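Local coordinates for protein Ta0487 (Thermoplasma acidophilum, PDB 3KBQ) that is of unknown function but belongs to the CinA family and carries a probable molybdopterin-binding domain, at residues F31-Y34 and Q38-R41. Numbering follows the deposited sequence.
Sequences FLTY and QVRR
Val39 meets Leu32 and Thr33 with a single methyl, CG2, which reaches across from the start of strand 38-45 to the last turn of helix 23-34. Its CG2 lies 3.9 Å from Leu32 CB and 3.8 Å from Thr33 OG1, touching the root of one side chain and the hydroxyl of the other. The first torsion of Val39 (chi1 -178°) sets CG1 anti to the backbone N and leaves CG2 on the N side, facing the helix. Leu32 also directs its CB at the strand, but its CG stands anti to the carbonyl carbon (chi1 -62°), and the side chain goes on to pack against Ala6 and Val8 of strand 5-11, where Val8 is touched by Val39 as well. Thr33 and Val39 run at roughly a right angle to each other, the threonine presenting OG1 to the methyl. This is the helix-to-strand step of a beta-alpha-beta crossover: strand 5-11 leads through helix 23-34 into the parallel strand 38-45, outermost in this chain's sheet, which an antiparallel ladder at Arg41 continues into the second subunit, in the alpha/beta fold of the probable molybdopterin-binding domain. The three-residue link sets the last turn of the helix beside the beginning of the strand, with the CA atoms of Thr33 and Gln38 6.2 Å apart. One water completes the polar side of the contact, donating to Thr33 OG1 over 2.9 Å and accepting from Val39 N over 2.9 Å. Thr33 OG1 is also hydrogen-bonded to Gly29 O one turn back in the helix, so the hydroxyl is tied both to its own helix and, through water, to the strand backbone. Leu16 of the second subunit packs on Val39, and Lys17 of that subunit on Thr33.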
ATOM      1  N   PHE B  31     -15.241  -3.993   0.402  1.00 24.88           N
ATOM      2  CA  PHE B  31     -16.090  -4.285   1.566  1.00 24.35           C
ATOM      3  C   PHE B  31     -16.335  -3.005   2.359  1.00 23.73           C
ATOM      4  O   PHE B  31     -17.472  -2.708   2.689  1.00 21.89           O
ATOM      5  CB  PHE B  31     -15.452  -5.370   2.442  1.00 25.51           C
ATOM      6  CG  PHE B  31     -16.259  -5.729   3.694  1.00 27.76           C
ATOM      7  CD1 PHE B  31     -17.188  -6.760   3.666  1.00 29.28           C
ATOM      8  CD2 PHE B  31     -16.034  -5.069   4.903  1.00 28.98           C
ATOM      9  CE1 PHE B  31     -17.934  -7.102   4.831  1.00 31.67           C
ATOM     10  CE2 PHE B  31     -16.778  -5.413   6.071  1.00 30.73           C
ATOM     11  CZ  PHE B  31     -17.722  -6.429   6.010  1.00 30.06           C
ATOM     12  N   LEU B  32     -15.266  -2.241   2.613  1.00 23.00           N
ATOM     13  CA  LEU B  32     -15.384  -1.010   3.420  1.00 23.84           C
ATOM     14  C   LEU B  32     -16.177   0.071   2.672  1.00 23.36           C
ATOM     15  O   LEU B  32     -17.051   0.717   3.268  1.00 22.74           O
ATOM     16  CB  LEU B  32     -14.008  -0.464   3.799  1.00 23.07           C
ATOM     17  CG  LEU B  32     -13.194  -1.437   4.672  1.00 25.63           C
ATOM     18  CD1 LEU B  32     -11.775  -0.954   4.809  1.00 25.05           C
ATOM     19  CD2 LEU B  32     -13.917  -1.537   6.012  1.00 27.57           C
ATOM     20  N   THR B  33     -15.850   0.258   1.396  1.00 22.60           N
ATOM     21  CA  THR B  33     -16.612   1.153   0.499  1.00 22.11           C
ATOM     22  C   THR B  33     -18.096   0.818   0.487  1.00 22.25           C
ATOM     23  O   THR B  33     -18.970   1.726   0.584  1.00 22.34           O
ATOM     24  CB  THR B  33     -16.064   1.126  -0.960  1.00 21.94           C
ATOM     25  OG1 THR B  33     -14.704   1.512  -0.945  1.00 25.12           O
ATOM     26  CG2 THR B  33     -16.833   2.144  -1.910  1.00 21.47           C
ATOM     27  N   TYR B  34     -18.383  -0.468   0.353  1.00 21.01           N
ATOM     28  CA  TYR B  34     -19.737  -0.962   0.345  1.00 22.66           C
ATOM     29  C   TYR B  34     -20.456  -0.559   1.632  1.00 24.38           C
ATOM     30  O   TYR B  34     -21.649  -0.249   1.580  1.00 23.63           O
ATOM     31  CB  TYR B  34     -19.777  -2.488   0.222  1.00 21.79           C
ATOM     32  CG  TYR B  34     -21.175  -3.086   0.050  1.00 23.13           C
ATOM     33  CD1 TYR B  34     -21.809  -3.127  -1.208  1.00 20.59           C
ATOM     34  CD2 TYR B  34     -21.856  -3.623   1.148  1.00 26.27           C
ATOM     35  CE1 TYR B  34     -23.105  -3.696  -1.358  1.00 20.34           C
ATOM     36  CE2 TYR B  34     -23.175  -4.155   1.018  1.00 24.11           C
ATOM     37  CZ  TYR B  34     -23.766  -4.206  -0.229  1.00 21.28           C
ATOM     38  OH  TYR B  34     -25.013  -4.781  -0.332  1.00 18.93           O
ATOM     39  N   GLN B  38     -14.976   5.861   3.676  1.00 24.03           N
ATOM     40  CA  GLN B  38     -13.982   6.351   2.744  1.00 24.60           C
ATOM     41  C   GLN B  38     -12.624   5.668   2.981  1.00 24.81           C
ATOM     42  O   GLN B  38     -12.000   5.811   4.054  1.00 24.45           O
ATOM     43  CB  GLN B  38     -13.840   7.895   2.802  1.00 26.80           C
ATOM     44  CG  GLN B  38     -12.623   8.356   1.932  1.00 29.28           C
ATOM     45  CD  GLN B  38     -12.494   9.848   1.798  1.00 39.61           C
ATOM     46  OE1 GLN B  38     -12.085  10.545   2.751  1.00 41.70           O
ATOM     47  NE2 GLN B  38     -12.792  10.361   0.598  1.00 38.04           N
ATOM     48  N   VAL B  39     -12.150   4.900   1.999  1.00 24.54           N
ATOM     49  CA  VAL B  39     -10.871   4.237   2.199  1.00 24.38           C
ATOM     50  C   VAL B  39      -9.760   5.252   1.862  1.00 24.91           C
ATOM     51  O   VAL B  39      -9.564   5.676   0.727  1.00 23.07           O
ATOM     52  CB  VAL B  39     -10.732   2.955   1.361  1.00 25.53           C
ATOM     53  CG1 VAL B  39      -9.367   2.257   1.644  1.00 22.44           C
ATOM     54  CG2 VAL B  39     -11.925   2.031   1.642  1.00 21.82           C
ATOM     55  N   ARG B  40      -9.029   5.643   2.881  1.00 24.77           N
ATOM     56  CA  ARG B  40      -8.170   6.813   2.733  1.00 25.72           C
ATOM     57  C   ARG B  40      -6.758   6.476   2.233  1.00 25.54           C
ATOM     58  O   ARG B  40      -6.254   7.160   1.314  1.00 25.98           O
ATOM     59  CB  ARG B  40      -8.120   7.594   4.033  1.00 25.13           C
ATOM     60  CG  ARG B  40      -7.338   8.854   3.810  1.00 32.62           C
ATOM     61  CD  ARG B  40      -7.488   9.841   4.895  1.00 33.98           C
ATOM     62  NE  ARG B  40      -6.391  10.818   4.854  1.00 35.10           N
ATOM     63  CZ  ARG B  40      -6.213  11.729   5.808  1.00 36.52           C
ATOM     64  NH1 ARG B  40      -7.047  11.756   6.879  1.00 33.75           N
ATOM     65  NH2 ARG B  40      -5.217  12.593   5.711  1.00 35.45           N
ATOM     66  N   ARG B  41      -6.096   5.488   2.860  1.00 23.83           N
ATOM     67  CA  ARG B  41      -4.726   5.106   2.484  1.00 23.52           C
ATOM     68  C   ARG B  41      -4.615   3.611   2.564  1.00 23.95           C
ATOM     69  O   ARG B  41      -5.292   2.980   3.417  1.00 24.13           O
ATOM     70  CB  ARG B  41      -3.682   5.715   3.434  1.00 23.63           C
ATOM     71  CG  ARG B  41      -3.561   7.234   3.321  1.00 25.50           C
ATOM     72  CD  ARG B  41      -2.446   7.712   4.206  1.00 25.36           C
ATOM     73  NE  ARG B  41      -2.413   9.156   4.197  1.00 24.64           N
ATOM     74  CZ  ARG B  41      -1.622   9.880   4.986  1.00 27.21           C
ATOM     75  NH1 ARG B  41      -0.771   9.264   5.812  1.00 22.00           N
ATOM     76  NH2 ARG B  41      -1.667  11.210   4.924  1.00 25.64           N
TER
HETATM   77  O   HOH W   1     -14.134   4.253  -0.082  1.00 21.37           O